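Local coordinates for protein EchA1_1 (Mycobacterium avium subsp. paratuberculosis, PDB 3R9T) that probably catalyses the reversible hydration of trans-2-enoyl-CoA to (3S)-3-hydroxyacyl-CoA in fatty acid metabolism, at residues N18-T23 and L45-H50; K102-A107 and A213-A218. All blocks are in the same frame, centred on the assembly; numbering follows the deposited sequence.

Contact 1: N18-T23 and L45-H50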
ATOM      1  N   ASN B  18      -6.571  27.398  17.354  1.00 34.76           N
ATOM      2  CA  ASN B  18      -6.190  27.364  15.926  1.00 33.15           C
ATOM      3  C   ASN B  18      -6.735  26.173  15.122  1.00 31.69           C
ATOM      4  O   ASN B  18      -6.288  25.921  13.995  1.00 31.72           O
ATOM      5  CB  ASN B  18      -4.669  27.450  15.752  1.00 32.83           C
ATOM      6  CG  ASN B  18      -3.911  26.289  16.411  1.00 32.21           C
ATOM      7  OD1 ASN B  18      -4.477  25.242  16.734  1.00 30.64           O
ATOM      8  ND2 ASN B  18      -2.611  26.485  16.601  1.00 32.38           N
ATOM      9  N   VAL B  19      -7.692  25.456  15.712  1.00 30.59           N
ATOM     10  CA  VAL B  19      -8.352  24.324  15.057  1.00 28.96           C
ATOM     11  C   VAL B  19      -9.770  24.726  14.735  1.00 28.63           C
ATOM     12  O   VAL B  19     -10.485  25.247  15.591  1.00 29.07           O
ATOM     13  CB  VAL B  19      -8.435  23.067  15.967  1.00 28.52           C
ATOM     14  CG1 VAL B  19      -9.122  21.898  15.234  1.00 27.90           C
ATOM     15  CG2 VAL B  19      -7.057  22.656  16.439  1.00 27.16           C
ATOM     16  N   MET B  20     -10.181  24.498  13.499  1.00 27.77           N
ATOM     17  CA  MET B  20     -11.578  24.629  13.172  1.00 27.51           C
ATOM     18  C   MET B  20     -12.217  23.284  13.368  1.00 26.19           C
ATOM     19  O   MET B  20     -11.757  22.287  12.803  1.00 25.70           O
ATOM     20  CB  MET B  20     -11.772  25.069  11.737  1.00 27.76           C
ATOM     21  CG  MET B  20     -13.221  25.145  11.346  1.00 30.08           C
ATOM     22  SD  MET B  20     -13.447  25.469   9.600  1.00 32.38           S
ATOM     23  CE  MET B  20     -13.230  27.258   9.592  1.00 33.58           C
ATOM     24  N   VAL B  21     -13.289  23.266  14.147  1.00 25.06           N
ATOM     25  CA  VAL B  21     -14.077  22.064  14.339  1.00 24.83           C
ATOM     26  C   VAL B  21     -15.360  22.188  13.521  1.00 24.74           C
ATOM     27  O   VAL B  21     -16.163  23.114  13.727  1.00 25.40           O
ATOM     28  CB  VAL B  21     -14.414  21.846  15.824  1.00 25.10           C
ATOM     29  CG1 VAL B  21     -15.321  20.633  16.012  1.00 25.12           C
ATOM     30  CG2 VAL B  21     -13.141  21.710  16.644  1.00 24.98           C
ATOM     31  N   ILE B  22     -15.537  21.249  12.595  1.00 23.76           N
ATOM     32  CA  ILE B  22     -16.721  21.173  11.742  1.00 23.11           C
ATOM     33  C   ILE B  22     -17.600  20.020  12.212  1.00 23.46           C
ATOM     34  O   ILE B  22     -17.144  18.877  12.254  1.00 22.06           O
ATOM     35  CB  ILE B  22     -16.321  20.898  10.270  1.00 22.22           C
ATOM     36  CG1 ILE B  22     -15.387  21.984   9.759  1.00 22.51           C
ATOM     37  CG2 ILE B  22     -17.552  20.807   9.365  1.00 23.43           C
ATOM     38  CD1 ILE B  22     -14.933  21.784   8.298  1.00 23.76           C
ATOM     39  N   THR B  23     -18.858  20.302  12.543  1.00 24.43           N
ATOM     40  CA  THR B  23     -19.739  19.283  13.092  1.00 25.38           C
ATOM     41  C   THR B  23     -20.931  19.069  12.161  1.00 26.31           C
ATOM     42  O   THR B  23     -21.686  20.013  11.887  1.00 27.01           O
ATOM     43  CB  THR B  23     -20.227  19.675  14.509  1.00 26.15           C
ATOM     44  OG1 THR B  23     -19.107  19.942  15.370  1.00 27.78           O
ATOM     45  CG2 THR B  23     -21.083  18.571  15.105  1.00 26.54           C
ATOM     46  N   LEU B  45     -14.506  24.271   5.185  1.00 25.15           N
ATOM     47  CA  LEU B  45     -13.191  23.877   4.673  1.00 24.87           C
ATOM     48  C   LEU B  45     -12.536  24.987   3.859  1.00 25.29           C
ATOM     49  O   LEU B  45     -11.333  25.227   3.979  1.00 25.25           O
ATOM     50  CB  LEU B  45     -13.298  22.647   3.784  1.00 24.73           C
ATOM     51  CG  LEU B  45     -13.296  21.260   4.398  1.00 25.78           C
ATOM     52  CD1 LEU B  45     -13.313  20.246   3.248  1.00 25.80           C
ATOM     53  CD2 LEU B  45     -12.079  21.033   5.304  1.00 25.44           C
ATOM     54  N   GLU B  46     -13.318  25.653   3.016  1.00 25.57           N
ATOM     55  CA  GLU B  46     -12.788  26.735   2.186  1.00 26.66           C
ATOM     56  C   GLU B  46     -12.294  27.879   3.079  1.00 27.42           C
ATOM     57  O   GLU B  46     -11.237  28.467   2.828  1.00 28.13           O
ATOM     58  CB  GLU B  46     -13.858  27.180   1.157  1.00 27.68           C
ATOM     59  CG  GLU B  46     -13.632  28.504   0.435  1.00 31.19           C
ATOM     60  CD  GLU B  46     -14.827  28.905  -0.443  1.00 35.41           C
ATOM     61  OE1 GLU B  46     -14.645  29.052  -1.671  1.00 39.21           O
ATOM     62  OE2 GLU B  46     -15.949  29.068   0.093  1.00 38.39           O
ATOM     63  N   GLU B  47     -13.028  28.150   4.155  1.00 27.91           N
ATOM     64  CA  GLU B  47     -12.674  29.209   5.107  1.00 29.18           C
ATOM     65  C   GLU B  47     -11.400  28.819   5.834  1.00 28.53           C
ATOM     66  O   GLU B  47     -10.508  29.641   6.029  1.00 28.60           O
ATOM     67  CB  GLU B  47     -13.813  29.439   6.114  1.00 30.24           C
ATOM     68  CG  GLU B  47     -13.486  30.341   7.325  1.00 34.51           C
ATOM     69  CD  GLU B  47     -13.011  31.745   6.940  1.00 39.57           C
ATOM     70  OE1 GLU B  47     -13.754  32.712   7.211  1.00 43.61           O
ATOM     71  OE2 GLU B  47     -11.902  31.896   6.378  1.00 42.56           O
ATOM     72  N   ALA B  48     -11.309  27.547   6.198  1.00 27.38           N
ATOM     73  CA  ALA B  48     -10.135  27.040   6.899  1.00 27.40           C
ATOM     74  C   ALA B  48      -8.902  27.208   6.017  1.00 27.68           C
ATOM     75  O   ALA B  48      -7.834  27.605   6.496  1.00 28.61           O
ATOM     76  CB  ALA B  48     -10.337  25.560   7.279  1.00 26.15           C
ATOM     77  N   GLN B  49      -9.050  26.903   4.729  1.00 27.88           N
ATOM     78  CA  GLN B  49      -7.946  27.013   3.792  1.00 28.64           C
ATOM     79  C   GLN B  49      -7.446  28.449   3.759  1.00 30.99           C
ATOM     80  O   GLN B  49      -6.251  28.682   3.663  1.00 31.84           O
ATOM     81  CB  GLN B  49      -8.370  26.588   2.387  1.00 28.74           C
ATOM     82  CG  GLN B  49      -7.286  26.731   1.321  1.00 29.62           C
ATOM     83  CD  GLN B  49      -6.074  25.903   1.672  1.00 30.32           C
ATOM     84  OE1 GLN B  49      -5.977  24.757   1.269  1.00 27.10           O
ATOM     85  NE2 GLN B  49      -5.168  26.466   2.464  1.00 33.83           N
ATOM     86  N   HIS B  50      -8.357  29.409   3.846  1.00 32.99           N
ATOM     87  CA  HIS B  50      -7.989  30.799   3.576  1.00 35.34           C
ATOM     88  C   HIS B  50      -7.633  31.622   4.795  1.00 36.39           C
ATOM     89  O   HIS B  50      -7.012  32.683   4.667  1.00 37.61           O
ATOM     90  CB  HIS B  50      -9.065  31.451   2.722  1.00 36.22           C
ATOM     91  CG  HIS B  50      -9.098  30.879   1.345  1.00 37.91           C
ATOM     92  ND1 HIS B  50      -8.029  30.996   0.483  1.00 40.23           N
ATOM     93  CD2 HIS B  50     -10.002  30.090   0.719  1.00 38.65           C
ATOM     94  CE1 HIS B  50      -8.300  30.352  -0.637  1.00 40.41           C
ATOM     95  NE2 HIS B  50      -9.490  29.793  -0.520  1.00 39.58           N
TER

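Contact 2: K102-A107 and A213-A218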
ATOM      1  N   LYS B 102      -4.205  22.278   4.787  1.00 18.37           N
ATOM      2  CA  LYS B 102      -4.144  22.109   6.230  1.00 18.87           C
ATOM      3  C   LYS B 102      -4.616  20.720   6.634  1.00 17.76           C
ATOM      4  O   LYS B 102      -5.483  20.145   5.991  1.00 17.51           O
ATOM      5  CB  LYS B 102      -4.981  23.187   6.890  1.00 19.71           C
ATOM      6  CG  LYS B 102      -4.842  24.529   6.159  1.00 24.00           C
ATOM      7  CD  LYS B 102      -4.495  25.666   7.038  1.00 27.82           C
ATOM      8  CE  LYS B 102      -4.379  26.979   6.246  1.00 26.97           C
ATOM      9  NZ  LYS B 102      -5.131  28.059   6.902  1.00 28.59           N
ATOM     10  N   PRO B 103      -4.032  20.168   7.697  1.00 18.11           N
ATOM     11  CA  PRO B 103      -4.413  18.835   8.117  1.00 17.99           C
ATOM     12  C   PRO B 103      -5.880  18.707   8.512  1.00 17.59           C
ATOM     13  O   PRO B 103      -6.442  19.609   9.164  1.00 17.90           O
ATOM     14  CB  PRO B 103      -3.501  18.570   9.328  1.00 18.79           C
ATOM     15  CG  PRO B 103      -3.134  19.943   9.833  1.00 20.27           C
ATOM     16  CD  PRO B 103      -3.010  20.751   8.587  1.00 19.32           C
ATOM     17  N   THR B 104      -6.466  17.574   8.105  1.00 16.44           N
ATOM     18  CA  THR B 104      -7.828  17.190   8.454  1.00 16.65           C
ATOM     19  C   THR B 104      -7.857  15.906   9.272  1.00 17.14           C
ATOM     20  O   THR B 104      -7.180  14.947   8.950  1.00 16.40           O
ATOM     21  CB  THR B 104      -8.716  17.025   7.202  1.00 16.94           C
ATOM     22  OG1 THR B 104      -8.154  16.016   6.345  1.00 16.33           O
ATOM     23  CG2 THR B 104      -8.822  18.380   6.428  1.00 18.02           C
ATOM     24  N   ILE B 105      -8.642  15.915  10.343  1.00 16.85           N
ATOM     25  CA  ILE B 105      -8.756  14.803  11.247  1.00 16.99           C
ATOM     26  C   ILE B 105     -10.229  14.517  11.408  1.00 16.84           C
ATOM     27  O   ILE B 105     -10.987  15.388  11.847  1.00 18.64           O
ATOM     28  CB  ILE B 105      -8.182  15.167  12.627  1.00 17.48           C
ATOM     29  CG1 ILE B 105      -6.729  15.642  12.511  1.00 19.79           C
ATOM     30  CG2 ILE B 105      -8.383  13.982  13.623  1.00 18.00           C
ATOM     31  CD1 ILE B 105      -6.210  16.308  13.805  1.00 23.07           C
ATOM     32  N   ALA B 106     -10.637  13.305  11.074  1.00 16.43           N
ATOM     33  CA  ALA B 106     -11.984  12.842  11.335  1.00 16.89           C
ATOM     34  C   ALA B 106     -12.095  12.352  12.775  1.00 17.86           C
ATOM     35  O   ALA B 106     -11.332  11.495  13.191  1.00 18.81           O
ATOM     36  CB  ALA B 106     -12.313  11.715  10.395  1.00 16.79           C
ATOM     37  N   ALA B 107     -13.020  12.922  13.538  1.00 18.08           N
ATOM     38  CA  ALA B 107     -13.251  12.497  14.891  1.00 18.61           C
ATOM     39  C   ALA B 107     -14.560  11.729  14.889  1.00 19.21           C
ATOM     40  O   ALA B 107     -15.653  12.326  14.940  1.00 20.41           O
ATOM     41  CB  ALA B 107     -13.319  13.692  15.793  1.00 18.47           C
ATOM     42  N   ALA B 213       3.336  21.962   2.701  1.00 19.90           N
ATOM     43  CA  ALA B 213       4.134  21.423   1.606  1.00 18.90           C
ATOM     44  C   ALA B 213       4.178  19.896   1.658  1.00 18.14           C
ATOM     45  O   ALA B 213       4.111  19.216   0.625  1.00 16.84           O
ATOM     46  CB  ALA B 213       5.540  21.979   1.634  1.00 19.43           C
ATOM     47  N   SER B 214       4.306  19.344   2.868  1.00 18.01           N
ATOM     48  CA  SER B 214       4.346  17.889   3.039  1.00 17.22           C
ATOM     49  C   SER B 214       3.053  17.249   2.565  1.00 17.47           C
ATOM     50  O   SER B 214       3.075  16.221   1.896  1.00 16.55           O
ATOM     51  CB  SER B 214       4.606  17.492   4.503  1.00 17.82           C
ATOM     52  OG  SER B 214       5.884  17.902   4.917  1.00 18.47           O
ATOM     53  N   LYS B 215       1.925  17.873   2.885  1.00 17.74           N
ATOM     54  CA  LYS B 215       0.633  17.386   2.380  1.00 18.87           C
ATOM     55  C   LYS B 215       0.542  17.407   0.873  1.00 19.12           C
ATOM     56  O   LYS B 215       0.109  16.433   0.271  1.00 19.73           O
ATOM     57  CB  LYS B 215      -0.545  18.212   2.921  1.00 19.82           C
ATOM     58  CG  LYS B 215      -1.211  17.668   4.140  1.00 22.02           C
ATOM     59  CD  LYS B 215      -2.631  18.284   4.379  1.00 19.90           C
ATOM     60  CE  LYS B 215      -3.733  17.714   3.495  1.00 21.48           C
ATOM     61  NZ  LYS B 215      -5.127  18.001   4.061  1.00 18.58           N
ATOM     62  N   ARG B 216       0.937  18.509   0.247  1.00 18.26           N
ATOM     63  CA  ARG B 216       0.828  18.607  -1.200  1.00 19.72           C
ATOM     64  C   ARG B 216       1.666  17.522  -1.860  1.00 19.50           C
ATOM     65  O   ARG B 216       1.209  16.896  -2.817  1.00 21.28           O
ATOM     66  CB  ARG B 216       1.240  19.982  -1.705  1.00 20.07           C
ATOM     67  CG  ARG B 216       0.274  21.075  -1.309  1.00 19.89           C
ATOM     68  CD  ARG B 216       0.556  22.365  -1.984  1.00 22.91           C
ATOM     69  NE  ARG B 216       1.816  22.949  -1.560  1.00 23.84           N
ATOM     70  CZ  ARG B 216       1.955  23.883  -0.624  1.00 23.23           C
ATOM     71  NH1 ARG B 216       3.165  24.336  -0.353  1.00 22.21           N
ATOM     72  NH2 ARG B 216       0.909  24.387   0.023  1.00 23.64           N
ATOM     73  N   ILE B 217       2.873  17.273  -1.353  1.00 18.48           N
ATOM     74  CA  ILE B 217       3.728  16.283  -1.991  1.00 17.49           C
ATOM     75  C   ILE B 217       3.196  14.870  -1.751  1.00 16.36           C
ATOM     76  O   ILE B 217       3.148  14.073  -2.672  1.00 17.11           O
ATOM     77  CB  ILE B 217       5.167  16.337  -1.480  1.00 16.98           C
ATOM     78  CG1 ILE B 217       5.828  17.648  -1.853  1.00 17.67           C
ATOM     79  CG2 ILE B 217       5.986  15.179  -2.069  1.00 17.47           C
ATOM     80  CD1 ILE B 217       6.948  18.079  -0.900  1.00 18.58           C
ATOM     81  N   ALA B 218       2.783  14.564  -0.522  1.00 16.70           N
ATOM     82  CA  ALA B 218       2.335  13.210  -0.142  1.00 17.13           C
ATOM     83  C   ALA B 218       1.109  12.773  -0.918  1.00 18.15           C
ATOM     84  O   ALA B 218       0.918  11.581  -1.158  1.00 20.01           O
ATOM     85  CB  ALA B 218       2.039  13.145   1.365  1.00 17.49           C
TER

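Contact 1: N18-T23 and L45-H50
Met-20 and Ile-22 reach from one face of a strand to helix residues Glu-47, Ala-48 and Leu-45, inside the beta-alpha-beta unit that runs from strand 19-24 through helix 35-50 to strand 56-61 in this crotonase-like fold. The local axes of strand 19-23 and helix 45-50 run almost exactly antiparallel, at 176°, and come within 9.9 Å of each other. Met-20 is the first residue of the strand to touch the helix. Its CG stands anti to the backbone N (chi1 177°), which carries the chain straight out from the strand; the bend at chi3, -82°, then turns the methyl group along the helix surface. Met-20 SD settles 3.9 Å from Ala-48 CB, and the methyl Met-20 CE lies 3.9 Å from Ala-48 N. Met-20 CE also packs 3.8 Å from Glu-47 CG, and the two side chains cross at about a right angle. Glu-47 meets it with the aliphatic part of its chain, while its carboxylate leads away from the strand at the exposed margin of the contact. Val-21 faces the other way, onto Leu-197 of helix 192-204, so the strand is covered by a helix on each face. Ile-22 returns to the helix 35-50 side, packing also on Val-41 and Ala-44 of the helix and on Leu-59 of strand 56-61. Ile-22 CD1 comes 4.0 Å from the backbone Leu-45 N. Leu-45 itself starts out away from the strand, yet Leu-45 CD2 still lies 4.2 Å from Ile-22 CD1.

Contact 2: K102-A107 and A213-A218
Lys-215 reaches out from helix 208-218 to Lys-102, two residues before strand 104-108 of the central sheet of the crotonase-like fold. It supplies most of the surface buried here, and its ammonium group donates a 2.9 Å hydrogen bond from Lys-215 NZ to the carbonyl oxygen Lys-102 O. The approach is from above the carbonyl plane, 51° out of it, with a C=O...N angle of 128°. A bend at chi3 (78°) turns the last part of the Lys-215 chain, so that its methylene groups lie against the peptide joining Lys-102 to Pro-103 while the nitrogen meets the oxygen. Lys-215 CD is 3.9 Å from Lys-102 C and 4.1 Å from Pro-103 N. The backbone O of Ile-100 and the carboxylate of Asp-124, a salt bridge that would be expected to stabilise the positive charge, complete the grip on the buried ammonium group, and Asp-124 OD2 also accepts the backbone N-H of Thr-104, tying the start of the strand to the lysine from the helix. Lys-102 contributes only backbone to this bond; its own side chain leaves in another direction, and its NZ is held by the carbonyl oxygens of Ala-48 and Val-54. On its far side helix 208-218 meets the second subunit, where Glu-239 of that subunit forms a salt bridge with Arg-216. Thr-104 takes a marginal part: Thr-104 OG1 stands 4.3 Å from Lys-215 NZ.

From the N terminus, contact 1 closes first: 21 residues, about half of them helical, lead from the end of 18-23 to the start of 45-50, making a short loop within one beta-alpha-beta unit. Contact 2 opens later, at 102-107, and closes only after a further 105 residues, when helix 208-218 comes back to the same sheet. The two loops follow in series, neither nested nor crossing, and the contact centres are 13 Å apart. Strand 56-61 lies between strands 19-24 and 104-108 in the sheet. The contacts also touch directly, because the side chain of Lys-102 reaches the C-terminal end of helix 35-50.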